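Local coordinates for ribosomal RNA small subunit methyltransferase E (Bacillus subtilis, PDB 1VHK), which probably methylates the N3 position of a specific uridine in the 16S RNA of the assembled 30S ribosomal subunit, using S-adenosyl-L-methionine as methyl donor, at residues L79-Y84 with S245-Q250; K94-I99 with E132-I137; A109-Q114 with D155-Q160; K171-Y176 with S199-V204. All coordinates share one frame; numbering follows the deposited sequence.

Contact 1 of 4, residues L79-Y84 with S245-Q250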
loop_
_atom_site.group_PDB
_atom_site.type_symbol
_atom_site.label_atom_id
_atom_site.label_comp_id
_atom_site.label_asym_id
_atom_site.label_seq_id
_atom_site.Cartn_x
_atom_site.Cartn_y
_atom_site.Cartn_z
ATOM N N LEU A 79 11.735 4.088 5.320
ATOM C CA LEU A 79 10.938 4.358 6.526
ATOM C C LEU A 79 11.898 4.639 7.694
ATOM O O LEU A 79 12.893 3.920 7.824
ATOM C CB LEU A 79 10.119 3.148 6.932
ATOM C CG LEU A 79 8.741 2.898 6.409
ATOM C CD1 LEU A 79 8.118 1.688 7.122
ATOM C CD2 LEU A 79 7.838 4.115 6.489
ATOM N N PRO A 80 11.507 5.497 8.618
ATOM C CA PRO A 80 12.351 5.775 9.776
ATOM C C PRO A 80 12.517 4.566 10.655
ATOM O O PRO A 80 13.453 4.545 11.455
ATOM C CB PRO A 80 11.656 6.881 10.534
ATOM C CG PRO A 80 10.380 7.141 9.842
ATOM C CD PRO A 80 10.319 6.344 8.587
ATOM N N ILE A 81 11.629 3.570 10.601
ATOM C CA ILE A 81 11.820 2.400 11.458
ATOM C C ILE A 81 11.783 1.126 10.608
ATOM O O ILE A 81 11.103 1.139 9.585
ATOM C CB ILE A 81 10.763 2.280 12.564
ATOM C CG1 ILE A 81 9.466 1.718 12.019
ATOM C CG2 ILE A 81 10.512 3.620 13.256
ATOM C CD1 ILE A 81 8.402 1.431 13.036
ATOM N N LYS A 82 12.458 0.087 11.077
ATOM C CA LYS A 82 12.527 -1.187 10.379
ATOM C C LYS A 82 11.315 -2.056 10.607
ATOM O O LYS A 82 11.078 -2.562 11.713
ATOM C CB LYS A 82 13.794 -1.949 10.837
ATOM C CG LYS A 82 15.053 -1.191 10.427
ATOM C CD LYS A 82 16.306 -2.016 10.593
ATOM C CE LYS A 82 17.523 -1.247 10.061
ATOM N NZ LYS A 82 18.691 -2.153 9.836
ATOM N N VAL A 83 10.474 -2.223 9.556
ATOM C CA VAL A 83 9.296 -3.047 9.830
ATOM C C VAL A 83 9.367 -4.364 9.106
ATOM O O VAL A 83 9.876 -4.487 7.991
ATOM C CB VAL A 83 7.963 -2.344 9.888
ATOM C CG1 VAL A 83 7.993 -0.900 9.439
ATOM C CG2 VAL A 83 6.825 -3.111 9.250
ATOM N N TYR A 84 9.235 -5.416 9.938
ATOM C CA TYR A 84 9.262 -6.789 9.492
ATOM C C TYR A 84 7.851 -7.377 9.407
ATOM O O TYR A 84 7.127 -7.412 10.398
ATOM C CB TYR A 84 10.066 -7.658 10.440
ATOM C CG TYR A 84 11.550 -7.412 10.400
ATOM C CD1 TYR A 84 12.427 -8.404 9.965
ATOM C CD2 TYR A 84 12.082 -6.209 10.819
ATOM C CE1 TYR A 84 13.797 -8.190 9.976
ATOM C CE2 TYR A 84 13.443 -5.975 10.838
ATOM C CZ TYR A 84 14.288 -6.974 10.408
ATOM O OH TYR A 84 15.640 -6.749 10.433
ATOM N N SER A 245 1.229 1.513 5.564
ATOM C CA SER A 245 0.724 2.804 5.187
ATOM C C SER A 245 0.469 3.674 6.405
ATOM O O SER A 245 0.931 4.821 6.408
ATOM C CB SER A 245 -0.556 2.681 4.327
ATOM O OG SER A 245 -0.238 1.948 3.141
ATOM N N ALA A 246 -0.091 3.129 7.466
ATOM C CA ALA A 246 -0.275 3.880 8.712
ATOM C C ALA A 246 1.075 4.264 9.298
ATOM O O ALA A 246 1.283 5.430 9.662
ATOM C CB ALA A 246 -1.106 3.062 9.690
ATOM N N ILE A 247 2.056 3.356 9.322
ATOM C CA ILE A 247 3.369 3.727 9.897
ATOM C C ILE A 247 3.961 4.904 9.145
ATOM O O ILE A 247 4.533 5.857 9.712
ATOM C CB ILE A 247 4.280 2.496 9.978
ATOM C CG1 ILE A 247 3.887 1.624 11.153
ATOM C CG2 ILE A 247 5.763 2.846 10.095
ATOM C CD1 ILE A 247 3.982 0.131 10.951
ATOM N N SER A 248 3.833 4.876 7.812
ATOM C CA SER A 248 4.313 5.951 6.970
ATOM C C SER A 248 3.616 7.275 7.295
ATOM O O SER A 248 4.284 8.315 7.434
ATOM C CB SER A 248 4.133 5.645 5.493
ATOM O OG SER A 248 4.311 6.809 4.692
ATOM N N TYR A 249 2.302 7.195 7.518
ATOM C CA TYR A 249 1.537 8.401 7.817
ATOM C C TYR A 249 2.001 9.044 9.112
ATOM O O TYR A 249 2.201 10.256 9.209
ATOM C CB TYR A 249 0.058 8.055 7.853
ATOM C CG TYR A 249 -0.809 9.239 8.240
ATOM C CD1 TYR A 249 -1.169 10.222 7.328
ATOM C CD2 TYR A 249 -1.202 9.371 9.568
ATOM C CE1 TYR A 249 -1.927 11.303 7.711
ATOM C CE2 TYR A 249 -1.957 10.441 9.962
ATOM C CZ TYR A 249 -2.333 11.397 9.033
ATOM O OH TYR A 249 -3.129 12.431 9.478
ATOM N N GLN A 250 2.195 8.217 10.134
ATOM C CA GLN A 250 2.635 8.624 11.439
ATOM C C GLN A 250 4.078 9.092 11.504
ATOM O O GLN A 250 4.394 10.116 12.129
ATOM C CB GLN A 250 2.450 7.451 12.435
ATOM C CG GLN A 250 3.127 7.758 13.775
ATOM C CD GLN A 250 2.280 8.703 14.615
ATOM O OE1 GLN A 250 2.791 9.612 15.242
ATOM N NE2 GLN A 250 0.974 8.485 14.665
#

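Contact 2 of 4, residues K94-I99 with E132-I137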
loop_
_atom_site.group_PDB
_atom_site.type_symbol
_atom_site.label_atom_id
_atom_site.label_comp_id
_atom_site.label_asym_id
_atom_site.label_seq_id
_atom_site.Cartn_x
_atom_site.Cartn_y
_atom_site.Cartn_z
ATOM N N LYS A 94 -1.126 -14.752 -3.139
ATOM C CA LYS A 94 -1.245 -13.566 -2.311
ATOM C C LYS A 94 0.057 -13.124 -1.681
ATOM O O LYS A 94 0.267 -11.933 -1.397
ATOM C CB LYS A 94 -2.330 -13.789 -1.252
ATOM C CG LYS A 94 -3.720 -13.960 -1.827
ATOM C CD LYS A 94 -4.617 -14.720 -0.868
ATOM C CE LYS A 94 -6.060 -14.714 -1.328
ATOM N NZ LYS A 94 -6.854 -15.802 -0.716
ATOM N N LEU A 95 1.002 -14.053 -1.527
ATOM C CA LEU A 95 2.295 -13.712 -0.962
ATOM C C LEU A 95 3.086 -12.791 -1.874
ATOM O O LEU A 95 3.781 -11.899 -1.381
ATOM C CB LEU A 95 3.112 -14.905 -0.578
ATOM C CG LEU A 95 3.805 -14.963 0.756
ATOM C CD1 LEU A 95 5.117 -15.740 0.648
ATOM C CD2 LEU A 95 4.035 -13.619 1.408
ATOM N N GLU A 96 2.986 -12.964 -3.181
ATOM C CA GLU A 96 3.676 -12.090 -4.125
ATOM C C GLU A 96 3.101 -10.667 -4.043
ATOM O O GLU A 96 3.866 -9.727 -4.132
ATOM C CB GLU A 96 3.561 -12.585 -5.563
ATOM C CG GLU A 96 4.353 -13.828 -5.893
ATOM C CD GLU A 96 4.221 -14.219 -7.355
ATOM O OE1 GLU A 96 3.660 -13.407 -8.126
ATOM O OE2 GLU A 96 4.674 -15.311 -7.757
ATOM N N TRP A 97 1.800 -10.546 -3.860
ATOM C CA TRP A 97 1.156 -9.238 -3.742
ATOM C C TRP A 97 1.593 -8.577 -2.441
ATOM O O TRP A 97 1.890 -7.398 -2.366
ATOM C CB TRP A 97 -0.368 -9.406 -3.756
ATOM C CG TRP A 97 -1.112 -8.335 -4.485
ATOM C CD1 TRP A 97 -1.195 -8.181 -5.848
ATOM C CD2 TRP A 97 -1.884 -7.264 -3.919
ATOM N NE1 TRP A 97 -1.954 -7.075 -6.159
ATOM C CE2 TRP A 97 -2.397 -6.503 -4.992
ATOM C CE3 TRP A 97 -2.181 -6.871 -2.605
ATOM C CZ2 TRP A 97 -3.203 -5.379 -4.795
ATOM C CZ3 TRP A 97 -2.977 -5.766 -2.426
ATOM C CH2 TRP A 97 -3.471 -5.020 -3.509
ATOM N N ILE A 98 1.721 -9.429 -1.396
ATOM C CA ILE A 98 2.148 -8.911 -0.100
ATOM C C ILE A 98 3.584 -8.413 -0.207
ATOM O O ILE A 98 3.905 -7.383 0.372
ATOM C CB ILE A 98 1.979 -9.940 1.020
ATOM C CG1 ILE A 98 0.513 -10.038 1.452
ATOM C CG2 ILE A 98 2.827 -9.579 2.236
ATOM C CD1 ILE A 98 0.121 -11.388 2.052
ATOM N N ILE A 99 4.418 -9.115 -0.971
ATOM C CA ILE A 99 5.839 -8.739 -1.065
ATOM C C ILE A 99 5.988 -7.484 -1.894
ATOM O O ILE A 99 6.690 -6.525 -1.610
ATOM C CB ILE A 99 6.660 -9.899 -1.686
ATOM C CG1 ILE A 99 6.838 -10.998 -0.599
ATOM C CG2 ILE A 99 8.032 -9.487 -2.185
ATOM C CD1 ILE A 99 7.257 -12.329 -1.200
ATOM N N GLU A 132 12.857 -17.860 -4.703
ATOM C CA GLU A 132 13.743 -17.240 -5.689
ATOM C C GLU A 132 12.963 -16.261 -6.556
ATOM O O GLU A 132 13.522 -15.297 -7.064
ATOM C CB GLU A 132 14.457 -18.293 -6.522
ATOM C CG GLU A 132 14.865 -19.515 -5.704
ATOM C CD GLU A 132 15.434 -20.639 -6.539
ATOM O OE1 GLU A 132 16.664 -20.882 -6.451
ATOM O OE2 GLU A 132 14.669 -21.299 -7.272
ATOM N N ARG A 133 11.665 -16.477 -6.677
ATOM C CA ARG A 133 10.769 -15.597 -7.401
ATOM C C ARG A 133 10.328 -14.444 -6.483
ATOM O O ARG A 133 10.209 -13.303 -6.935
ATOM C CB ARG A 133 9.562 -16.345 -7.933
ATOM C CG ARG A 133 8.758 -15.601 -8.966
ATOM C CD ARG A 133 7.436 -16.290 -9.279
ATOM N NE ARG A 133 6.391 -15.336 -9.633
ATOM C CZ ARG A 133 6.438 -14.472 -10.634
ATOM N NH1 ARG A 133 7.488 -14.406 -11.447
ATOM N NH2 ARG A 133 5.435 -13.630 -10.879
ATOM N N TRP A 134 10.200 -14.721 -5.201
ATOM C CA TRP A 134 9.886 -13.745 -4.181
ATOM C C TRP A 134 10.956 -12.648 -4.071
ATOM O O TRP A 134 10.647 -11.460 -4.003
ATOM C CB TRP A 134 9.789 -14.410 -2.796
ATOM C CG TRP A 134 8.625 -15.346 -2.662
ATOM C CD1 TRP A 134 7.534 -15.415 -3.450
ATOM C CD2 TRP A 134 8.442 -16.333 -1.644
ATOM N NE1 TRP A 134 6.677 -16.390 -3.004
ATOM C CE2 TRP A 134 7.221 -16.971 -1.892
ATOM C CE3 TRP A 134 9.211 -16.751 -0.543
ATOM C CZ2 TRP A 134 6.723 -17.998 -1.087
ATOM C CZ3 TRP A 134 8.708 -17.766 0.246
ATOM C CH2 TRP A 134 7.482 -18.363 -0.015
ATOM N N THR A 135 12.205 -13.069 -4.054
ATOM C CA THR A 135 13.382 -12.204 -4.007
ATOM C C THR A 135 13.430 -11.297 -5.240
ATOM O O THR A 135 13.832 -10.149 -5.207
ATOM C CB THR A 135 14.650 -13.100 -4.022
ATOM O OG1 THR A 135 14.684 -13.837 -2.792
ATOM C CG2 THR A 135 15.907 -12.308 -4.140
ATOM N N LYS A 136 13.000 -11.869 -6.352
ATOM C CA LYS A 136 12.931 -11.187 -7.635
ATOM C C LYS A 136 11.805 -10.168 -7.619
ATOM O O LYS A 136 11.957 -9.022 -8.040
ATOM C CB LYS A 136 12.799 -12.231 -8.729
ATOM C CG LYS A 136 12.187 -11.852 -10.046
ATOM C CD LYS A 136 12.091 -13.072 -10.980
ATOM C CE LYS A 136 12.070 -12.638 -12.442
ATOM N NZ LYS A 136 10.811 -11.909 -12.784
ATOM N N ILE A 137 10.671 -10.505 -7.021
ATOM C CA ILE A 137 9.543 -9.596 -6.937
ATOM C C ILE A 137 9.838 -8.383 -6.067
ATOM O O ILE A 137 9.412 -7.275 -6.391
ATOM C CB ILE A 137 8.294 -10.341 -6.435
ATOM C CG1 ILE A 137 7.812 -11.234 -7.596
ATOM C CG2 ILE A 137 7.213 -9.387 -5.970
ATOM C CD1 ILE A 137 7.011 -12.435 -7.162
#

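Contact 3 of 4, residues A109-Q114 with D155-Q160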
loop_
_atom_site.group_PDB
_atom_site.type_symbol
_atom_site.label_atom_id
_atom_site.label_comp_id
_atom_site.label_asym_id
_atom_site.label_seq_id
_atom_site.Cartn_x
_atom_site.Cartn_y
_atom_site.Cartn_z
ATOM N N ALA A 109 11.590 -6.227 5.703
ATOM C CA ALA A 109 11.940 -7.633 5.392
ATOM C C ALA A 109 10.668 -8.460 5.512
ATOM O O ALA A 109 9.721 -7.917 6.055
ATOM C CB ALA A 109 13.009 -8.144 6.345
ATOM N N PHE A 110 10.646 -9.637 4.845
ATOM C CA PHE A 110 9.428 -10.443 4.956
ATOM C C PHE A 110 9.747 -11.800 5.544
ATOM O O PHE A 110 10.846 -12.340 5.375
ATOM C CB PHE A 110 8.739 -10.602 3.610
ATOM C CG PHE A 110 8.316 -9.345 2.937
ATOM C CD1 PHE A 110 7.060 -8.821 3.114
ATOM C CD2 PHE A 110 9.232 -8.657 2.139
ATOM C CE1 PHE A 110 6.683 -7.661 2.447
ATOM C CE2 PHE A 110 8.878 -7.483 1.497
ATOM C CZ PHE A 110 7.591 -6.998 1.646
ATOM N N ILE A 111 8.860 -12.328 6.370
ATOM C CA ILE A 111 9.100 -13.628 7.013
ATOM C C ILE A 111 7.827 -14.478 6.904
ATOM O O ILE A 111 6.922 -14.259 7.705
ATOM C CB ILE A 111 9.370 -13.468 8.515
ATOM C CG1 ILE A 111 10.568 -12.542 8.795
ATOM C CG2 ILE A 111 9.578 -14.831 9.142
ATOM C CD1 ILE A 111 10.604 -12.132 10.255
ATOM N N PRO A 112 7.767 -15.360 5.932
ATOM C CA PRO A 112 6.620 -16.235 5.733
ATOM C C PRO A 112 6.689 -17.374 6.738
ATOM O O PRO A 112 7.806 -17.808 7.067
ATOM C CB PRO A 112 6.792 -16.751 4.313
ATOM C CG PRO A 112 7.911 -15.985 3.730
ATOM C CD PRO A 112 8.807 -15.620 4.908
ATOM N N PHE A 113 5.556 -17.868 7.214
ATOM C CA PHE A 113 5.667 -18.954 8.205
ATOM C C PHE A 113 4.491 -19.878 8.111
ATOM O O PHE A 113 3.424 -19.427 7.697
ATOM C CB PHE A 113 5.860 -18.384 9.619
ATOM C CG PHE A 113 4.637 -17.681 10.143
ATOM C CD1 PHE A 113 4.507 -16.309 10.041
ATOM C CD2 PHE A 113 3.611 -18.405 10.716
ATOM C CE1 PHE A 113 3.370 -15.685 10.500
ATOM C CE2 PHE A 113 2.453 -17.790 11.135
ATOM C CZ PHE A 113 2.330 -16.416 11.018
ATOM N N GLN A 114 4.712 -21.167 8.415
ATOM C CA GLN A 114 3.572 -22.105 8.329
ATOM C C GLN A 114 2.587 -21.757 9.431
ATOM O O GLN A 114 3.028 -21.643 10.595
ATOM C CB GLN A 114 4.041 -23.548 8.549
ATOM C CG GLN A 114 3.043 -24.601 8.104
ATOM C CD GLN A 114 2.704 -24.522 6.632
ATOM O OE1 GLN A 114 3.599 -24.289 5.790
ATOM N NE2 GLN A 114 1.429 -24.689 6.266
ATOM N N ASP A 155 13.299 -17.504 4.728
ATOM C CA ASP A 155 12.784 -18.839 4.374
ATOM C C ASP A 155 11.496 -19.096 5.142
ATOM O O ASP A 155 11.299 -18.522 6.220
ATOM C CB ASP A 155 13.797 -19.917 4.685
ATOM C CG ASP A 155 14.758 -20.173 3.543
ATOM O OD1 ASP A 155 15.978 -20.266 3.822
ATOM O OD2 ASP A 155 14.271 -20.277 2.391
ATOM N N VAL A 156 10.577 -19.863 4.564
ATOM C CA VAL A 156 9.346 -20.127 5.323
ATOM C C VAL A 156 9.702 -20.735 6.678
ATOM O O VAL A 156 10.573 -21.569 6.859
ATOM C CB VAL A 156 8.339 -20.933 4.538
ATOM C CG1 VAL A 156 8.386 -20.522 3.061
ATOM C CG2 VAL A 156 8.541 -22.424 4.685
ATOM N N HIS A 157 9.139 -20.109 7.714
ATOM C CA HIS A 157 9.392 -20.439 9.087
ATOM C C HIS A 157 8.300 -21.339 9.653
ATOM O O HIS A 157 7.131 -21.215 9.309
ATOM C CB HIS A 157 9.382 -19.154 9.956
ATOM C CG HIS A 157 10.676 -18.413 9.990
ATOM N ND1 HIS A 157 11.354 -18.033 8.876
ATOM C CD2 HIS A 157 11.404 -17.960 11.048
ATOM C CE1 HIS A 157 12.480 -17.424 9.225
ATOM N NE2 HIS A 157 12.530 -17.348 10.542
ATOM N N SER A 158 8.745 -22.272 10.501
ATOM C CA SER A 158 7.702 -23.074 11.191
ATOM C C SER A 158 7.094 -22.064 12.186
ATOM O O SER A 158 7.763 -21.083 12.491
ATOM C CB SER A 158 8.332 -24.219 11.953
ATOM O OG SER A 158 9.094 -23.720 13.070
ATOM N N PHE A 159 5.939 -22.329 12.732
ATOM C CA PHE A 159 5.361 -21.467 13.754
ATOM C C PHE A 159 6.316 -21.332 14.931
ATOM O O PHE A 159 6.482 -20.253 15.476
ATOM C CB PHE A 159 4.013 -22.013 14.225
ATOM C CG PHE A 159 3.319 -21.029 15.131
ATOM C CD1 PHE A 159 3.462 -21.128 16.502
ATOM C CD2 PHE A 159 2.559 -19.999 14.600
ATOM C CE1 PHE A 159 2.838 -20.215 17.338
ATOM C CE2 PHE A 159 1.945 -19.082 15.435
ATOM C CZ PHE A 159 2.085 -19.196 16.807
ATOM N N GLN A 160 6.953 -22.438 15.318
ATOM C CA GLN A 160 7.912 -22.458 16.408
ATOM C C GLN A 160 9.091 -21.530 16.108
ATOM O O GLN A 160 9.473 -20.727 16.962
ATOM C CB GLN A 160 8.455 -23.866 16.649
ATOM C CG GLN A 160 9.044 -24.166 17.987
ATOM C CD GLN A 160 10.208 -23.380 18.487
ATOM O OE1 GLN A 160 10.187 -22.779 19.585
ATOM N NE2 GLN A 160 11.314 -23.350 17.727
#

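Contact 4 of 4, residues K171-Y176 with S199-V204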
loop_
_atom_site.group_PDB
_atom_site.type_symbol
_atom_site.label_atom_id
_atom_site.label_comp_id
_atom_site.label_asym_id
_atom_site.label_seq_id
_atom_site.Cartn_x
_atom_site.Cartn_y
_atom_site.Cartn_z
ATOM N N LYS A 171 10.098 -4.401 19.169
ATOM C CA LYS A 171 8.709 -4.627 19.530
ATOM C C LYS A 171 8.035 -5.605 18.568
ATOM O O LYS A 171 8.420 -5.765 17.413
ATOM C CB LYS A 171 7.878 -3.355 19.542
ATOM C CG LYS A 171 8.032 -2.400 20.691
ATOM C CD LYS A 171 6.921 -2.575 21.718
ATOM C CE LYS A 171 7.135 -1.669 22.919
ATOM N NZ LYS A 171 8.370 -2.027 23.677
ATOM N N CYS A 172 6.921 -6.182 19.000
ATOM C CA CYS A 172 6.176 -7.079 18.164
ATOM C C CYS A 172 4.680 -6.848 18.271
ATOM O O CYS A 172 4.129 -7.012 19.346
ATOM C CB CYS A 172 6.447 -8.563 18.505
ATOM S SG CYS A 172 5.300 -9.645 17.529
ATOM N N VAL A 173 4.022 -6.507 17.161
ATOM C CA VAL A 173 2.578 -6.378 17.209
ATOM C C VAL A 173 1.984 -7.604 16.498
ATOM O O VAL A 173 2.575 -8.169 15.583
ATOM C CB VAL A 173 1.987 -5.086 16.687
ATOM C CG1 VAL A 173 2.900 -3.872 16.821
ATOM C CG2 VAL A 173 1.418 -5.173 15.281
ATOM N N VAL A 174 0.865 -8.057 17.028
ATOM C CA VAL A 174 0.093 -9.136 16.447
ATOM C C VAL A 174 -1.249 -8.564 15.963
ATOM O O VAL A 174 -2.027 -8.003 16.724
ATOM C CB VAL A 174 -0.121 -10.304 17.408
ATOM C CG1 VAL A 174 -0.881 -11.447 16.729
ATOM C CG2 VAL A 174 1.215 -10.819 17.938
ATOM N N ALA A 175 -1.434 -8.612 14.654
ATOM C CA ALA A 175 -2.644 -8.062 14.022
ATOM C C ALA A 175 -3.767 -9.073 14.247
ATOM O O ALA A 175 -3.706 -10.180 13.728
ATOM C CB ALA A 175 -2.416 -7.773 12.564
ATOM N N TYR A 176 -4.619 -8.737 15.194
ATOM C CA TYR A 176 -5.661 -9.643 15.675
ATOM C C TYR A 176 -6.644 -8.841 16.526
ATOM O O TYR A 176 -6.229 -7.910 17.227
ATOM C CB TYR A 176 -5.006 -10.681 16.597
ATOM C CG TYR A 176 -5.941 -11.713 17.156
ATOM C CD1 TYR A 176 -6.360 -12.773 16.363
ATOM C CD2 TYR A 176 -6.366 -11.674 18.491
ATOM C CE1 TYR A 176 -7.179 -13.763 16.868
ATOM C CE2 TYR A 176 -7.195 -12.660 19.002
ATOM C CZ TYR A 176 -7.589 -13.702 18.187
ATOM O OH TYR A 176 -8.393 -14.703 18.682
ATOM N N SER A 199 14.674 1.828 15.086
ATOM C CA SER A 199 14.245 0.667 15.846
ATOM C C SER A 199 13.533 -0.360 14.981
ATOM O O SER A 199 13.067 -0.045 13.897
ATOM C CB SER A 199 13.322 1.106 16.981
ATOM O OG SER A 199 12.378 2.011 16.444
ATOM N N SER A 200 13.371 -1.586 15.495
ATOM C CA SER A 200 12.780 -2.649 14.745
ATOM C C SER A 200 11.397 -3.056 15.195
ATOM O O SER A 200 11.138 -3.227 16.388
ATOM C CB SER A 200 13.707 -3.880 14.742
ATOM O OG SER A 200 13.581 -4.605 15.961
ATOM N N LEU A 201 10.522 -3.343 14.206
ATOM C CA LEU A 201 9.169 -3.773 14.563
ATOM C C LEU A 201 8.736 -5.001 13.768
ATOM O O LEU A 201 8.925 -5.086 12.559
ATOM C CB LEU A 201 8.196 -2.622 14.382
ATOM C CG LEU A 201 6.704 -2.958 14.439
ATOM C CD1 LEU A 201 6.255 -3.249 15.876
ATOM C CD2 LEU A 201 5.877 -1.848 13.803
ATOM N N LEU A 202 8.294 -6.031 14.478
ATOM C CA LEU A 202 7.780 -7.256 13.914
ATOM C C LEU A 202 6.248 -7.233 14.001
ATOM O O LEU A 202 5.726 -6.842 15.032
ATOM C CB LEU A 202 8.272 -8.507 14.656
ATOM C CG LEU A 202 7.639 -9.813 14.120
ATOM C CD1 LEU A 202 8.152 -10.075 12.710
ATOM C CD2 LEU A 202 7.912 -10.975 15.039
ATOM N N ILE A 203 5.589 -7.533 12.892
ATOM C CA ILE A 203 4.127 -7.536 12.831
ATOM C C ILE A 203 3.682 -8.873 12.244
ATOM O O ILE A 203 4.145 -9.212 11.143
ATOM C CB ILE A 203 3.538 -6.418 11.950
ATOM C CG1 ILE A 203 4.124 -5.043 12.233
ATOM C CG2 ILE A 203 2.017 -6.362 12.132
ATOM C CD1 ILE A 203 3.577 -3.917 11.393
ATOM N N VAL A 204 2.967 -9.706 13.007
ATOM C CA VAL A 204 2.598 -11.005 12.411
ATOM C C VAL A 204 1.141 -11.031 12.054
ATOM O O VAL A 204 0.278 -10.542 12.784
ATOM C CB VAL A 204 3.046 -12.189 13.251
ATOM C CG1 VAL A 204 3.911 -11.761 14.431
ATOM C CG2 VAL A 204 1.908 -13.088 13.707
#

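Contact 1 of 4, residues L79-Y84 with S245-Q250
Ile247 gathers three side chains from Leu79-Tyr84 round a single methyl group, and the whole interface is apolar. Leu79 brings its CD1 to 4.0 Å from Ile247 CG2, the two side chains crossing at about a right angle. Ile81 CD1 comes to the same CG2 at 4.2 Å, again across it, and Val83 CG1 completes the group at 4.4 Å from Ile247 CG2. The methyl projects to these partners because it stands anti to the backbone N of Ile247, with CG1 anti to the carbonyl carbon (chi1 -77°). The other branch of Leu79, CD2, lies alongside the helix backbone, 4.0 Å from Ser248 CA. No hydrogen bond joins the two segments; the hydroxyl of Ser248 is instead engaged by Glu252 and by Tyr242 of the second subunit. A helix here packs on a parallel sheet, in the SPOUT methyltransferase domain. Helix 239-253 meets the loop leading into strand 82-88 and Val83 near its start, and Ile247 extends the packing to Leu201 and Ile203 of the adjoining strand 200-205. Helix 187-193 flanks Ile247 through Phe188 and Val192, while Tyr249 faces the second subunit, where its OH bonds to Gln250 of that chain.

Contact 2 of 4, residues K94-I99 with E132-I137
Glu96 and Trp134 bury more surface here than any other residue, with Ile99 next. The Glu96 chain has CG anti to the carbonyl carbon (chi1 -71°) and runs extended beyond it, a course that takes its carboxylate across to Arg133. The guanidinium answers side-on, NE bonding to OE2 and NH2 to OE1, the latter at 3.3 Å between Arg133 NH2 and Glu96 OE1; both oxygens are met from above the carboxylate plane. Ile137 CD1 lies over one face of the guanidinium, toward its rim, and also touches Glu96 CG. A glutamine in place of Glu96 would probably leave the Arg133 charge without its mate across the helices. Helices 94-104 and 131-144, whose local axes pass 9.6 Å apart at a signed crossing angle of -31°, belong to successive beta-alpha-beta crossovers of the SPOUT domain. Between them the Trp134 indole takes two methyls over one face: Leu95 CD1 is 3.6 Å from the centroid of its six-membered ring, and Ile99 CD1 is 4.0 Å from that of the five-membered ring. Ile99 CG2 meets Ile137 CG2 at 3.9 Å.

Contact 3 of 4, residues A109-Q114 with D155-Q160
His157 is bonded through both its backbone N and its backbone O to the residues flanking Phe113. His157 N donates to Pro112 O at 2.7 Å from a position tilted 21° from the carbonyl plane, and Gln114 N donates to His157 O almost in line with that carbonyl. Together they make a single beta bridge between Phe113 and His157. The imidazole has its own bond within 155-160: ND1 donates to Asp155 O at 2.7 Å, with the oxygen in the ring plane, which fixes the rotation of the ring. With His157 CG anti to the carbonyl carbon (chi1 -84°), the ring stands beside the backbone N, near Asp155 O, and offers a face to Ile111, whose CG2 sits over its centre, 3.8 Å from the centroid. An alanine in place of His157 would probably leave Asp155 O without this donor and open a gap over the Ile111 methyl. Farther out, Pro112 CB and Val156 CG1 meet at 4.3 Å. The side chains of Phe113 and Phe159 run side by side and point the same way, Phe113 CE2 coming to the edge of the Phe159 ring, 4.1 Å from Phe159 CD2. Just before Phe159, Ser158 is the N-cap of helix 159-165. The bridge thus prolongs the edge of the parallel sheet beyond strand 152-153, the neighbour of strand 109-113; on the other side of 109-113 runs strand 82-88. Phe113 also packs on Leu162 of helix 159-165, and Phe159 reaches helix 213-221.

Contact 4 of 4, residues K171-Y176 with S199-V204
Peptide groups are the flat units that meet between Lys171-Tyr176 and Ser199-Val204: Val204 N approaches Val173 O in the carbonyl plane, whereas Leu202 N reaches Lys171 O tilted 15° from it. They join neighbouring strands of the parallel sheet of the SPOUT domain, connected through helix 187-193 as a beta-alpha-beta crossover. Lys171 and Val173 each use both N and O, donating to Ser200 O and Leu202 O and accepting from Leu202 N and Val204 N; Ala175 N adds a fifth bond, to Val204 O. The strands are therefore in parallel register, Lys171 beside Leu201 and Val174 beside Val204, with their local axes at 21°. One face of the sheet carries Lys171, Val173, Leu201 and Ile203, with Ile191 of helix 187-193 packed on the first three. On it Val173 spreads its two methyls: CG1 goes to Leu201 CD1 at 3.5 Å, and CG2 lies alongside Ile203 CG2, the two side chains pointing the same way. The other face carries Cys172, Val174, Leu202 and Val204, with Leu219 of helix 213-221 packed on the two valines. Strand 82-88 continues the sheet beyond 200-205, and strand 225-227 continues it beyond 171-175. Cys172 SG, anti to its own backbone N (chi1 173°), lies 3.8 Å from Leu202 CD2 and 4.0 Å from Val204 CG1.

All four contacts lie in the SPOUT methyltransferase domain, and three of them reach its six-stranded parallel sheet. Contact 1 joins the lead-in to strand 82-88 to helix 239-253, the last helix of the chain, so contacts 2, 3 and 4 fall within the loop it closes; contacts 2 and 3 alternate along the chain, and contact 4 follows both. Strand 82-88 lies between 109-113 and 200-205, linking contacts 1, 3 and 4. The centres of contacts 1 and 4 are about 11 Å apart, while contact 2 touches contact 3 where Trp134 meets Pro112 and Val156. Contact 1 borders the second subunit, which near contact 2 meets Trp97, consistent with the dimeric SPOUT fold.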